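Side-chain contacts in acireductone dioxygenase (PDB 4QGL), which probably oxidises the acireductone of the methionine salvage pathway with molecular oxygen, giving different products depending on whether iron or nickel is bound: residues Glu30-Glu35 / Phe120-Lys125; Glu59-Phe64 / Val159-Phe164; Ala73-Lys78 / Leu139-Glu144. One frame throughout, in Å; residues are numbered along the deposited sequence.

Interaction 1 (Glu30-Glu35 / Phe120-Lys125); sequences EGVLYE and FAIEGK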
ATOM      1  N   GLU A  30      -7.744  14.314  -1.063  1.00 27.58           N
ATOM      2  CA  GLU A  30      -7.640  13.586  -2.357  1.00 26.94           C
ATOM      3  C   GLU A  30      -8.463  12.307  -2.446  1.00 26.52           C
ATOM      4  O   GLU A  30      -8.419  11.624  -3.445  1.00 26.00           O
ATOM      5  CB  GLU A  30      -6.199  13.241  -2.692  1.00 26.24           C
ATOM      6  CG  GLU A  30      -5.226  14.423  -2.725  1.00 26.63           C
ATOM      7  CD  GLU A  30      -5.601  15.551  -3.689  1.00 27.35           C
ATOM      8  OE1 GLU A  30      -6.412  15.300  -4.596  1.00 27.58           O
ATOM      9  OE2 GLU A  30      -5.094  16.691  -3.521  1.00 27.80           O
ATOM     10  N   GLY A  31      -9.201  11.984  -1.395  1.00 26.76           N
ATOM     11  CA  GLY A  31     -10.029  10.784  -1.353  1.00 26.62           C
ATOM     12  C   GLY A  31      -9.253   9.555  -0.949  1.00 25.78           C
ATOM     13  O   GLY A  31      -9.784   8.487  -0.982  1.00 25.71           O
ATOM     14  N   VAL A  32      -7.992   9.702  -0.548  1.00 25.25           N
ATOM     15  CA  VAL A  32      -7.143   8.549  -0.209  1.00 24.58           C
ATOM     16  C   VAL A  32      -7.246   8.224   1.302  1.00 24.83           C
ATOM     17  O   VAL A  32      -6.796   8.978   2.158  1.00 24.95           O
ATOM     18  CB  VAL A  32      -5.662   8.790  -0.646  1.00 23.92           C
ATOM     19  CG1 VAL A  32      -4.794   7.546  -0.487  1.00 23.27           C
ATOM     20  CG2 VAL A  32      -5.622   9.227  -2.081  1.00 23.90           C
ATOM     21  N   LEU A  33      -7.860   7.096   1.625  1.00 25.07           N
ATOM     22  CA  LEU A  33      -7.952   6.688   3.020  1.00 25.43           C
ATOM     23  C   LEU A  33      -6.593   6.322   3.522  1.00 25.02           C
ATOM     24  O   LEU A  33      -5.854   5.607   2.864  1.00 24.47           O
ATOM     25  CB  LEU A  33      -8.870   5.488   3.201  1.00 25.69           C
ATOM     26  CG  LEU A  33      -9.111   5.011   4.667  1.00 26.06           C
ATOM     27  CD1 LEU A  33      -9.540   6.155   5.593  1.00 26.75           C
ATOM     28  CD2 LEU A  33     -10.155   3.895   4.726  1.00 26.44           C
ATOM     29  N   TYR A  34      -6.253   6.828   4.681  1.00 25.60           N
ATOM     30  CA  TYR A  34      -5.017   6.462   5.287  1.00 25.64           C
ATOM     31  C   TYR A  34      -5.267   6.069   6.744  1.00 26.34           C
ATOM     32  O   TYR A  34      -6.075   6.679   7.432  1.00 27.23           O
ATOM     33  CB  TYR A  34      -4.003   7.592   5.139  1.00 25.71           C
ATOM     34  CG  TYR A  34      -2.717   7.294   5.843  1.00 25.77           C
ATOM     35  CD1 TYR A  34      -2.067   6.074   5.665  1.00 25.33           C
ATOM     36  CD2 TYR A  34      -2.149   8.222   6.710  1.00 26.44           C
ATOM     37  CE1 TYR A  34      -0.898   5.772   6.348  1.00 25.43           C
ATOM     38  CE2 TYR A  34      -0.960   7.947   7.389  1.00 26.47           C
ATOM     39  CZ  TYR A  34      -0.337   6.720   7.213  1.00 25.97           C
ATOM     40  OH  TYR A  34       0.836   6.464   7.898  1.00 26.07           O
ATOM     41  N   GLU A  35      -4.628   5.001   7.194  1.00 26.32           N
ATOM     42  CA  GLU A  35      -4.765   4.563   8.571  1.00 26.97           C
ATOM     43  C   GLU A  35      -3.413   4.115   9.005  1.00 26.73           C
ATOM     44  O   GLU A  35      -2.630   3.622   8.180  1.00 26.11           O
ATOM     45  CB  GLU A  35      -5.708   3.386   8.672  1.00 27.33           C
ATOM     46  CG  GLU A  35      -7.145   3.675   8.269  1.00 28.02           C
ATOM     47  CD  GLU A  35      -8.066   2.491   8.551  1.00 28.62           C
ATOM     48  OE1 GLU A  35      -9.272   2.536   8.172  1.00 29.18           O
ATOM     49  OE2 GLU A  35      -7.589   1.492   9.159  1.00 28.80           O
ATOM     50  N   PHE A 120       3.239   4.731  -3.865  1.00 19.38           N
ATOM     51  CA  PHE A 120       2.149   4.932  -4.791  1.00 19.50           C
ATOM     52  C   PHE A 120       2.177   6.323  -5.361  1.00 19.99           C
ATOM     53  O   PHE A 120       2.279   7.294  -4.624  1.00 20.17           O
ATOM     54  CB  PHE A 120       0.818   4.740  -4.110  1.00 19.47           C
ATOM     55  CG  PHE A 120       0.352   3.313  -4.139  1.00 19.41           C
ATOM     56  CD1 PHE A 120      -0.182   2.792  -5.294  1.00 19.56           C
ATOM     57  CD2 PHE A 120       0.446   2.490  -3.019  1.00 19.33           C
ATOM     58  CE1 PHE A 120      -0.593   1.484  -5.346  1.00 19.66           C
ATOM     59  CE2 PHE A 120       0.034   1.183  -3.073  1.00 19.40           C
ATOM     60  CZ  PHE A 120      -0.486   0.684  -4.240  1.00 19.59           C
ATOM     61  N   ALA A 121       2.043   6.427  -6.677  1.00 20.50           N
ATOM     62  CA  ALA A 121       2.022   7.730  -7.342  1.00 21.10           C
ATOM     63  C   ALA A 121       0.609   8.000  -7.835  1.00 21.70           C
ATOM     64  O   ALA A 121       0.140   7.330  -8.753  1.00 21.73           O
ATOM     65  CB  ALA A 121       3.012   7.756  -8.522  1.00 21.25           C
ATOM     66  N   ILE A 122      -0.047   9.011  -7.271  1.00 22.47           N
ATOM     67  CA  ILE A 122      -1.479   9.203  -7.505  1.00 23.19           C
ATOM     68  C   ILE A 122      -1.729  10.554  -8.141  1.00 24.15           C
ATOM     69  O   ILE A 122      -1.145  11.581  -7.744  1.00 24.47           O
ATOM     70  CB  ILE A 122      -2.286   9.021  -6.203  1.00 23.20           C
ATOM     71  CG1 ILE A 122      -2.078   7.611  -5.665  1.00 22.82           C
ATOM     72  CG2 ILE A 122      -3.779   9.195  -6.462  1.00 23.70           C
ATOM     73  CD1 ILE A 122      -2.114   7.514  -4.153  1.00 22.77           C
ATOM     74  N   GLU A 123      -2.571  10.531  -9.167  1.00 24.99           N
ATOM     75  CA  GLU A 123      -2.947  11.744  -9.882  1.00 25.94           C
ATOM     76  C   GLU A 123      -3.952  12.429  -8.995  1.00 26.22           C
ATOM     77  O   GLU A 123      -5.018  11.886  -8.735  1.00 26.49           O
ATOM     78  CB  GLU A 123      -3.562  11.427 -11.245  1.00 26.64           C
ATOM     79  CG  GLU A 123      -3.946  12.630 -12.083  1.00 27.76           C
ATOM     80  CD  GLU A 123      -4.454  12.221 -13.479  1.00 28.74           C
ATOM     81  OE1 GLU A 123      -5.478  11.491 -13.555  1.00 29.29           O
ATOM     82  OE2 GLU A 123      -3.833  12.601 -14.523  1.00 29.51           O
ATOM     83  N   GLY A 124      -3.595  13.615  -8.520  1.00 26.39           N
ATOM     84  CA  GLY A 124      -4.481  14.407  -7.684  1.00 26.75           C
ATOM     85  C   GLY A 124      -5.604  15.020  -8.480  1.00 27.25           C
ATOM     86  O   GLY A 124      -5.522  15.180  -9.694  1.00 27.41           O
ATOM     87  N   LYS A 125      -6.636  15.420  -7.765  1.00 27.54           N
ATOM     88  CA  LYS A 125      -7.823  15.980  -8.380  1.00 28.17           C
ATOM     89  C   LYS A 125      -7.593  17.269  -9.139  1.00 28.56           C
ATOM     90  O   LYS A 125      -8.409  17.628  -9.967  1.00 29.10           O
ATOM     91  CB  LYS A 125      -8.891  16.203  -7.314  1.00 28.77           C
ATOM     92  CG  LYS A 125      -8.565  17.248  -6.266  1.00 29.20           C
ATOM     93  CD  LYS A 125      -9.769  17.399  -5.362  1.00 29.92           C
ATOM     94  CE  LYS A 125      -9.403  17.722  -3.932  1.00 30.03           C
ATOM     95  NZ  LYS A 125     -10.469  18.567  -3.300  1.00 31.25           N
TER

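Interaction 2 (Glu59-Phe64 / Val159-Phe164); sequences EILAVF and VAIRIF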
ATOM      1  N   GLU A  59      -0.695 -16.288  10.079  1.00 31.09           N
ATOM      2  CA  GLU A  59      -0.427 -15.593  11.326  1.00 30.84           C
ATOM      3  C   GLU A  59      -0.501 -14.096  11.212  1.00 29.22           C
ATOM      4  O   GLU A  59      -1.002 -13.438  12.101  1.00 28.92           O
ATOM      5  CB  GLU A  59       0.961 -15.934  11.795  1.00 31.72           C
ATOM      6  CG  GLU A  59       1.174 -15.641  13.257  1.00 32.67           C
ATOM      7  CD  GLU A  59       2.484 -16.207  13.757  1.00 33.98           C
ATOM      8  OE1 GLU A  59       2.829 -15.908  14.921  1.00 34.91           O
ATOM      9  OE2 GLU A  59       3.177 -16.936  12.986  1.00 34.88           O
ATOM     10  N   ILE A  60       0.037 -13.572  10.117  1.00 28.02           N
ATOM     11  CA  ILE A  60       0.025 -12.150   9.835  1.00 26.81           C
ATOM     12  C   ILE A  60      -1.406 -11.645   9.745  1.00 26.47           C
ATOM     13  O   ILE A  60      -1.776 -10.663  10.387  1.00 26.18           O
ATOM     14  CB  ILE A  60       0.804 -11.855   8.541  1.00 26.31           C
ATOM     15  CG1 ILE A  60       2.307 -11.889   8.830  1.00 26.23           C
ATOM     16  CG2 ILE A  60       0.425 -10.494   7.954  1.00 25.60           C
ATOM     17  CD1 ILE A  60       3.165 -11.563   7.628  1.00 25.82           C
ATOM     18  N   LEU A  61      -2.219 -12.342   8.961  1.00 26.48           N
ATOM     19  CA  LEU A  61      -3.675 -12.109   8.931  1.00 26.51           C
ATOM     20  C   LEU A  61      -4.415 -12.338  10.261  1.00 26.99           C
ATOM     21  O   LEU A  61      -5.449 -11.738  10.512  1.00 27.19           O
ATOM     22  CB  LEU A  61      -4.313 -12.984   7.861  1.00 26.90           C
ATOM     23  CG  LEU A  61      -3.879 -12.669   6.428  1.00 26.37           C
ATOM     24  CD1 LEU A  61      -4.506 -13.700   5.502  1.00 27.00           C
ATOM     25  CD2 LEU A  61      -4.254 -11.243   6.038  1.00 25.70           C
ATOM     26  N   ALA A  62      -3.911 -13.200  11.118  1.00 27.25           N
ATOM     27  CA  ALA A  62      -4.490 -13.298  12.435  1.00 27.71           C
ATOM     28  C   ALA A  62      -4.230 -12.096  13.328  1.00 27.17           C
ATOM     29  O   ALA A  62      -5.101 -11.703  14.088  1.00 27.63           O
ATOM     30  CB  ALA A  62      -4.016 -14.570  13.125  1.00 28.45           C
ATOM     31  N   VAL A  63      -3.038 -11.533  13.275  1.00 26.36           N
ATOM     32  CA  VAL A  63      -2.675 -10.428  14.157  1.00 26.02           C
ATOM     33  C   VAL A  63      -3.451  -9.152  13.845  1.00 25.55           C
ATOM     34  O   VAL A  63      -3.862  -8.461  14.758  1.00 25.85           O
ATOM     35  CB  VAL A  63      -1.164 -10.163  14.116  1.00 25.60           C
ATOM     36  CG1 VAL A  63      -0.761  -9.046  15.047  1.00 25.59           C
ATOM     37  CG2 VAL A  63      -0.397 -11.389  14.542  1.00 26.11           C
ATOM     38  N   PHE A  64      -3.646  -8.824  12.563  1.00 24.91           N
ATOM     39  CA  PHE A  64      -4.406  -7.622  12.192  1.00 24.58           C
ATOM     40  C   PHE A  64      -5.844  -7.899  11.821  1.00 25.05           C
ATOM     41  O   PHE A  64      -6.499  -7.048  11.256  1.00 24.86           O
ATOM     42  CB  PHE A  64      -3.708  -6.870  11.077  1.00 23.74           C
ATOM     43  CG  PHE A  64      -2.340  -6.426  11.456  1.00 23.35           C
ATOM     44  CD1 PHE A  64      -2.151  -5.272  12.200  1.00 23.33           C
ATOM     45  CD2 PHE A  64      -1.238  -7.193  11.106  1.00 23.16           C
ATOM     46  CE1 PHE A  64      -0.886  -4.893  12.586  1.00 23.15           C
ATOM     47  CE2 PHE A  64       0.032  -6.808  11.476  1.00 22.98           C
ATOM     48  CZ  PHE A  64       0.207  -5.661  12.216  1.00 22.98           C
ATOM     49  N   VAL A 159       6.599  -6.477   1.823  1.00 20.94           N
ATOM     50  CA  VAL A 159       5.540  -7.423   2.254  1.00 21.09           C
ATOM     51  C   VAL A 159       4.280  -6.647   2.585  1.00 20.75           C
ATOM     52  O   VAL A 159       4.358  -5.662   3.287  1.00 20.49           O
ATOM     53  CB  VAL A 159       5.941  -8.247   3.476  1.00 21.48           C
ATOM     54  CG1 VAL A 159       4.796  -9.133   3.906  1.00 21.70           C
ATOM     55  CG2 VAL A 159       7.110  -9.144   3.173  1.00 22.01           C
ATOM     56  N   ALA A 160       3.133  -7.115   2.074  1.00 20.89           N
ATOM     57  CA  ALA A 160       1.831  -6.433   2.193  1.00 20.73           C
ATOM     58  C   ALA A 160       0.648  -7.377   2.320  1.00 21.22           C
ATOM     59  O   ALA A 160       0.646  -8.491   1.824  1.00 21.64           O
ATOM     60  CB  ALA A 160       1.600  -5.549   0.967  1.00 20.44           C
ATOM     61  N   ILE A 161      -0.384  -6.856   2.932  1.00 21.44           N
ATOM     62  CA  ILE A 161      -1.676  -7.476   2.904  1.00 22.20           C
ATOM     63  C   ILE A 161      -2.511  -6.751   1.856  1.00 22.58           C
ATOM     64  O   ILE A 161      -2.563  -5.546   1.858  1.00 22.30           O
ATOM     65  CB  ILE A 161      -2.379  -7.380   4.268  1.00 22.30           C
ATOM     66  CG1 ILE A 161      -1.508  -7.991   5.350  1.00 22.40           C
ATOM     67  CG2 ILE A 161      -3.685  -8.122   4.201  1.00 22.88           C
ATOM     68  CD1 ILE A 161      -2.015  -7.739   6.758  1.00 22.62           C
ATOM     69  N   ARG A 162      -3.167  -7.482   0.967  1.00 23.66           N
ATOM     70  CA  ARG A 162      -4.051  -6.872   0.024  1.00 24.33           C
ATOM     71  C   ARG A 162      -5.470  -7.178   0.421  1.00 25.68           C
ATOM     72  O   ARG A 162      -5.823  -8.342   0.664  1.00 26.30           O
ATOM     73  CB  ARG A 162      -3.813  -7.433  -1.350  1.00 24.63           C
ATOM     74  CG  ARG A 162      -2.356  -7.660  -1.650  1.00 24.39           C
ATOM     75  CD  ARG A 162      -2.250  -8.954  -2.403  1.00 25.15           C
ATOM     76  NE  ARG A 162      -2.300  -8.739  -3.842  1.00 25.29           N
ATOM     77  CZ  ARG A 162      -2.542  -9.695  -4.728  1.00 25.98           C
ATOM     78  NH1 ARG A 162      -2.559  -9.396  -6.009  1.00 26.18           N
ATOM     79  NH2 ARG A 162      -2.769 -10.944  -4.342  1.00 26.60           N
ATOM     80  N   ILE A 163      -6.286  -6.136   0.477  1.00 26.57           N
ATOM     81  CA  ILE A 163      -7.695  -6.311   0.732  1.00 28.26           C
ATOM     82  C   ILE A 163      -8.440  -5.940  -0.546  1.00 29.35           C
ATOM     83  O   ILE A 163      -8.157  -4.951  -1.148  1.00 29.18           O
ATOM     84  CB  ILE A 163      -8.131  -5.457   1.939  1.00 28.42           C
ATOM     85  CG1 ILE A 163      -7.208  -5.736   3.131  1.00 28.15           C
ATOM     86  CG2 ILE A 163      -9.566  -5.773   2.344  1.00 29.39           C
ATOM     87  CD1 ILE A 163      -7.502  -4.884   4.353  1.00 28.21           C
ATOM     88  N   PHE A 164      -9.365  -6.764  -0.976  1.00 31.52           N
ATOM     89  CA  PHE A 164     -10.086  -6.517  -2.195  1.00 33.22           C
ATOM     90  C   PHE A 164     -11.572  -6.818  -2.035  1.00 36.48           C
ATOM     91  O   PHE A 164     -11.994  -7.494  -1.092  1.00 36.69           O
ATOM     92  CB  PHE A 164      -9.493  -7.352  -3.326  1.00 33.15           C
ATOM     93  CG  PHE A 164      -8.912  -8.673  -2.892  1.00 33.20           C
ATOM     94  CD1 PHE A 164      -7.660  -8.740  -2.320  1.00 32.58           C
ATOM     95  CD2 PHE A 164      -9.594  -9.866  -3.114  1.00 34.33           C
ATOM     96  CE1 PHE A 164      -7.118  -9.957  -1.934  1.00 32.67           C
ATOM     97  CE2 PHE A 164      -9.045 -11.091  -2.745  1.00 34.47           C
ATOM     98  CZ  PHE A 164      -7.811 -11.130  -2.145  1.00 33.60           C
TER

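Interaction 3 (Ala73-Lys78 / Leu139-Glu144); sequences ARRGYK and LISVPE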
ATOM      1  N   ALA A  73     -15.505  -3.714   6.849  1.00 37.03           N
ATOM      2  CA  ALA A  73     -16.931  -3.386   7.099  1.00 39.41           C
ATOM      3  C   ALA A  73     -17.256  -1.924   6.837  1.00 40.65           C
ATOM      4  O   ALA A  73     -18.305  -1.620   6.317  1.00 40.89           O
ATOM      5  CB  ALA A  73     -17.336  -3.754   8.533  1.00 40.18           C
ATOM      6  N   ARG A  74     -16.361  -1.030   7.245  1.00 42.43           N
ATOM      7  CA  ARG A  74     -16.497   0.411   6.989  1.00 44.82           C
ATOM      8  C   ARG A  74     -16.593   0.678   5.480  1.00 44.88           C
ATOM      9  O   ARG A  74     -17.470   1.398   5.030  1.00 45.09           O
ATOM     10  CB  ARG A  74     -15.299   1.175   7.611  1.00 45.81           C
ATOM     11  CG  ARG A  74     -15.340   2.713   7.542  1.00 48.10           C
ATOM     12  CD  ARG A  74     -14.230   3.393   8.369  1.00 48.90           C
ATOM     13  NE  ARG A  74     -14.151   2.794   9.711  1.00 50.66           N
ATOM     14  CZ  ARG A  74     -13.077   2.210  10.253  1.00 51.16           C
ATOM     15  NH1 ARG A  74     -13.178   1.677  11.474  1.00 51.74           N
ATOM     16  NH2 ARG A  74     -11.906   2.163   9.611  1.00 50.27           N
ATOM     17  N   ARG A  75     -15.711   0.048   4.709  1.00 44.63           N
ATOM     18  CA  ARG A  75     -15.585   0.327   3.282  1.00 44.31           C
ATOM     19  C   ARG A  75     -16.168  -0.727   2.312  1.00 43.80           C
ATOM     20  O   ARG A  75     -16.147  -0.501   1.099  1.00 43.53           O
ATOM     21  CB  ARG A  75     -14.101   0.566   2.957  1.00 44.25           C
ATOM     22  CG  ARG A  75     -13.632   1.998   3.182  1.00 45.21           C
ATOM     23  CD  ARG A  75     -14.224   2.929   2.124  1.00 46.82           C
ATOM     24  NE  ARG A  75     -13.704   4.292   2.222  1.00 47.74           N
ATOM     25  CZ  ARG A  75     -12.733   4.799   1.463  1.00 47.53           C
ATOM     26  NH1 ARG A  75     -12.144   4.068   0.515  1.00 47.64           N
ATOM     27  NH2 ARG A  75     -12.355   6.056   1.653  1.00 47.53           N
ATOM     28  N   GLY A  76     -16.653  -1.869   2.810  1.00 42.39           N
ATOM     29  CA  GLY A  76     -17.263  -2.871   1.934  1.00 41.71           C
ATOM     30  C   GLY A  76     -16.348  -3.857   1.219  1.00 40.18           C
ATOM     31  O   GLY A  76     -16.690  -4.338   0.163  1.00 40.69           O
ATOM     32  N   TYR A  77     -15.208  -4.201   1.796  1.00 38.67           N
ATOM     33  CA  TYR A  77     -14.303  -5.205   1.192  1.00 37.91           C
ATOM     34  C   TYR A  77     -14.651  -6.627   1.656  1.00 38.54           C
ATOM     35  O   TYR A  77     -15.368  -6.785   2.625  1.00 39.45           O
ATOM     36  CB  TYR A  77     -12.824  -4.863   1.503  1.00 36.58           C
ATOM     37  CG  TYR A  77     -12.475  -3.426   1.192  1.00 35.70           C
ATOM     38  CD1 TYR A  77     -12.967  -2.813   0.043  1.00 35.98           C
ATOM     39  CD2 TYR A  77     -11.690  -2.679   2.042  1.00 35.18           C
ATOM     40  CE1 TYR A  77     -12.673  -1.498  -0.265  1.00 35.77           C
ATOM     41  CE2 TYR A  77     -11.388  -1.351   1.754  1.00 35.00           C
ATOM     42  CZ  TYR A  77     -11.866  -0.755   0.585  1.00 35.32           C
ATOM     43  OH  TYR A  77     -11.567   0.577   0.269  1.00 34.42           O
ATOM     44  N   LYS A  78     -14.127  -7.647   0.969  1.00 38.42           N
ATOM     45  CA  LYS A  78     -14.490  -9.053   1.212  1.00 39.30           C
ATOM     46  C   LYS A  78     -13.337 -10.027   1.492  1.00 38.45           C
ATOM     47  O   LYS A  78     -13.411 -10.829   2.412  1.00 39.74           O
ATOM     48  CB  LYS A  78     -15.272  -9.614   0.021  1.00 40.69           C
ATOM     49  CG  LYS A  78     -16.347  -8.682  -0.484  1.00 41.62           C
ATOM     50  CD  LYS A  78     -17.507  -9.403  -1.152  1.00 43.11           C
ATOM     51  CE  LYS A  78     -18.655  -8.415  -1.369  1.00 43.94           C
ATOM     52  NZ  LYS A  78     -19.866  -9.069  -1.936  1.00 45.66           N
ATOM     53  N   LEU A 139      -1.648   1.654   6.281  1.00 21.25           N
ATOM     54  CA  LEU A 139      -2.699   1.174   5.370  1.00 21.39           C
ATOM     55  C   LEU A 139      -3.187   2.312   4.553  1.00 21.32           C
ATOM     56  O   LEU A 139      -3.515   3.350   5.116  1.00 21.64           O
ATOM     57  CB  LEU A 139      -3.896   0.574   6.083  1.00 22.29           C
ATOM     58  CG  LEU A 139      -4.973   0.115   5.072  1.00 22.60           C
ATOM     59  CD1 LEU A 139      -5.515  -1.215   5.441  1.00 23.04           C
ATOM     60  CD2 LEU A 139      -6.100   1.105   4.903  1.00 22.99           C
ATOM     61  N   ILE A 140      -3.270   2.052   3.240  1.00 21.00           N
ATOM     62  CA  ILE A 140      -3.695   3.055   2.272  1.00 21.00           C
ATOM     63  C   ILE A 140      -4.772   2.499   1.386  1.00 21.28           C
ATOM     64  O   ILE A 140      -4.701   1.325   1.015  1.00 21.16           O
ATOM     65  CB  ILE A 140      -2.533   3.570   1.374  1.00 20.53           C
ATOM     66  CG1 ILE A 140      -3.067   4.636   0.435  1.00 20.63           C
ATOM     67  CG2 ILE A 140      -1.873   2.485   0.533  1.00 20.19           C
ATOM     68  CD1 ILE A 140      -2.002   5.226  -0.416  1.00 20.36           C
ATOM     69  N   SER A 141      -5.777   3.312   1.053  1.00 21.73           N
ATOM     70  CA  SER A 141      -6.740   2.897   0.036  1.00 22.15           C
ATOM     71  C   SER A 141      -6.797   3.898  -1.088  1.00 22.39           C
ATOM     72  O   SER A 141      -7.091   5.080  -0.899  1.00 22.64           O
ATOM     73  CB  SER A 141      -8.168   2.650   0.551  1.00 22.80           C
ATOM     74  OG  SER A 141      -9.038   2.400  -0.569  1.00 23.13           O
ATOM     75  N   VAL A 142      -6.544   3.366  -2.268  1.00 22.51           N
ATOM     76  CA  VAL A 142      -6.454   4.131  -3.426  1.00 22.78           C
ATOM     77  C   VAL A 142      -7.777   3.990  -4.145  1.00 23.68           C
ATOM     78  O   VAL A 142      -8.112   2.900  -4.614  1.00 23.98           O
ATOM     79  CB  VAL A 142      -5.303   3.613  -4.291  1.00 22.41           C
ATOM     80  CG1 VAL A 142      -5.364   4.228  -5.685  1.00 22.57           C
ATOM     81  CG2 VAL A 142      -3.961   3.897  -3.621  1.00 21.91           C
ATOM     82  N   PRO A 143      -8.521   5.102  -4.266  1.00 24.42           N
ATOM     83  CA  PRO A 143      -9.898   5.109  -4.760  1.00 25.27           C
ATOM     84  C   PRO A 143     -10.092   4.642  -6.209  1.00 25.59           C
ATOM     85  O   PRO A 143      -9.207   4.744  -7.066  1.00 25.20           O
ATOM     86  CB  PRO A 143     -10.344   6.571  -4.626  1.00 25.66           C
ATOM     87  CG  PRO A 143      -9.107   7.367  -4.475  1.00 25.16           C
ATOM     88  CD  PRO A 143      -7.976   6.461  -4.080  1.00 24.40           C
ATOM     89  N   GLU A 144     -11.299   4.142  -6.440  1.00 26.41           N
ATOM     90  CA  GLU A 144     -11.678   3.670  -7.727  1.00 26.88           C
ATOM     91  C   GLU A 144     -11.568   4.847  -8.683  1.00 26.89           C
ATOM     92  O   GLU A 144     -11.819   5.989  -8.306  1.00 27.20           O
ATOM     93  CB  GLU A 144     -13.098   3.053  -7.689  1.00 27.94           C
ATOM     94  CG  GLU A 144     -14.252   4.033  -7.578  1.00 28.86           C
ATOM     95  CD  GLU A 144     -15.614   3.327  -7.663  1.00 30.09           C
ATOM     96  OE1 GLU A 144     -15.665   2.080  -7.676  1.00 30.30           O
ATOM     97  OE2 GLU A 144     -16.658   4.011  -7.731  1.00 31.07           O
TER
HETATM   98  O   HOH W   1     -10.165   5.256  -0.999  1.00 25.90           O

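Interaction 1 (Glu30-Glu35 / Phe120-Lys125)
Glu30 and Lys125 meet between the two sheets of the cupin fold, where a helix exit on the way into strand 33-36 of one sheet passes the end of strand 116-123 in the other. The helix stops in a Schellman motif at Gly31, whose positive phi favours glycine, and just before this turn Glu30 reaches across. Its CG lies beside the backbone N and opposite the carbonyl carbon (chi1 -56°), and a second bend at CB-CG brings the carboxylate round to residues 124-125. There OE1 accepts the backbone N-H of Lys125, with 3.2 Å from OE1 to N and an almost linear N-H...O. The donor comes from the syn side of the carboxylate but stands 33° out of its plane. Gly124 presents only backbone to the acid, its CA 3.7 Å from OE1 of Glu30, which probably helps the carboxylate come close.

Deeper in, the contact becomes apolar. Val32 directs its CG2 methyl at CD1 of Ile122, 4.4 Å away, a loose touch of branched side chains between the two sheets. Val32 also rests on Ile140 and Pro143, and Ile122 on Phe130, Val142 and His148. This apolar patch lies next to the metal ligand His148 without entering the coordination sphere.

Lys125 closes the outer side. With CG set between its own N and carbonyl carbon (chi1 66°), the side chain folds back over the glutamate, passing it at a slant. Its ammonium pairs with Glu29, and NZ stays 5.4 Å from OE1 of Glu30. What touches Glu30 is the aliphatic part of the lysine, with CG 3.3 Å from OE1.

Interaction 2 (Glu59-Phe64 / Val159-Phe164)
Ile161 packs against Ile60 and Leu61 of the last turn of helix 54-63 and Phe64 just after it, and each of its branches has its own neighbour. CD1 meets CG2 of Ile60 at 3.9 Å, while CG2 lies 3.7 Å from CD2 of Leu61. Both helix side chains run past the isoleucine in the opposite direction, so contact is made along their flanks. Since Ile161 holds CG1 beside its N and CG2 beside its carbonyl carbon (chi1 -56°), the two branches diverge to serve the two neighbours. The ring of Phe64 comes in obliquely, its CD2 4.5 Å from the same CD1, and CG1 of the preceding Val63 lies over one face, offset toward the rim.

Further out, Ile60 leans on Leu46, Leu61 on Ile68 and His80, and the rings of Phe64 and Phe112 meet at about 55°. Phe112, in neighbouring strand 109-113, touches Ile161 and is backbone hydrogen-bonded to it, so the sheet helps position the isoleucine. Branched and aromatic hydrocarbon residues suit such a helix-on-sheet seam. Purely dispersive and hydrophobic, the contact owes its hold to shape and exclusion of water, with little directional demand on any one atom.

Interaction 3 (Ala73-Lys78 / Leu139-Glu144)
Arg75 and Ser141 have the closest pair of CA atoms, yet these are 9.8 Å apart, so the end of helix 65-75 and strand 138-142 meet through the long side chains of Arg75 and Tyr77, the short Ser141 and a water. Gly76 ends the helical run with a positive phi, backbone angles that call for glycine, and the turn it makes leaves Arg75 and Tyr77 both directed toward Ser141.

Arg75 is bent at CB-CG (chi2 -71°) and then extended, which carries its guanidinium out to the strand. NH1 donates to the water at 2.8 Å, and this water oxygen lies at the edge of the guanidinium, in its plane. The water in turn donates to the carbonyl O of Ser141 at 3.1 Å and accepts from OG of the same residue, also at 3.1 Å. Three bonds therefore grip the water, and two of them fix it to a single residue. Ser141 suits this place because its small side chain, with OG anti to the backbone N, leaves hydroxyl and carbonyl both within range of one bridging molecule.

Tyr77 brings its phenol to the serine at a slant, OH lying 3.2 Å from OG. The firm partner of that OH is the carboxylate of Asp108, which also receives the backbone N-H of Glu144 and makes a weak, long ion pair with Arg75. Tyrosine is long enough to rest against Val110 and still reach this acid.

Asp108, predicted to help transmit local conformational changes, precedes the metal ligand Glu109. The polar cluster therefore lies close behind the cupin metal site, consistent with a second-shell position.

From the N terminus, segment 30-35 comes first and is closed by 120-125 in interaction 1, which brings the two sheets of the cupin together. Segments 59-64 and 73-78, on successive helices, lie inside that loop, but their partners lie beyond it, so interactions 2 and 3 both cross interaction 1. Interaction 3 is nested within the loop closed by interaction 2. Strand 33-36 pairs with 138-142, Glu35 N lying 2.9 Å from Leu139 O, which joins interaction 1 to interaction 3. Lys78 meets Phe164 through the backbone, joining 3 to 2. All three contacts thus reach one sheet, with interactions 1 and 2 on opposite sides of the chain's centre.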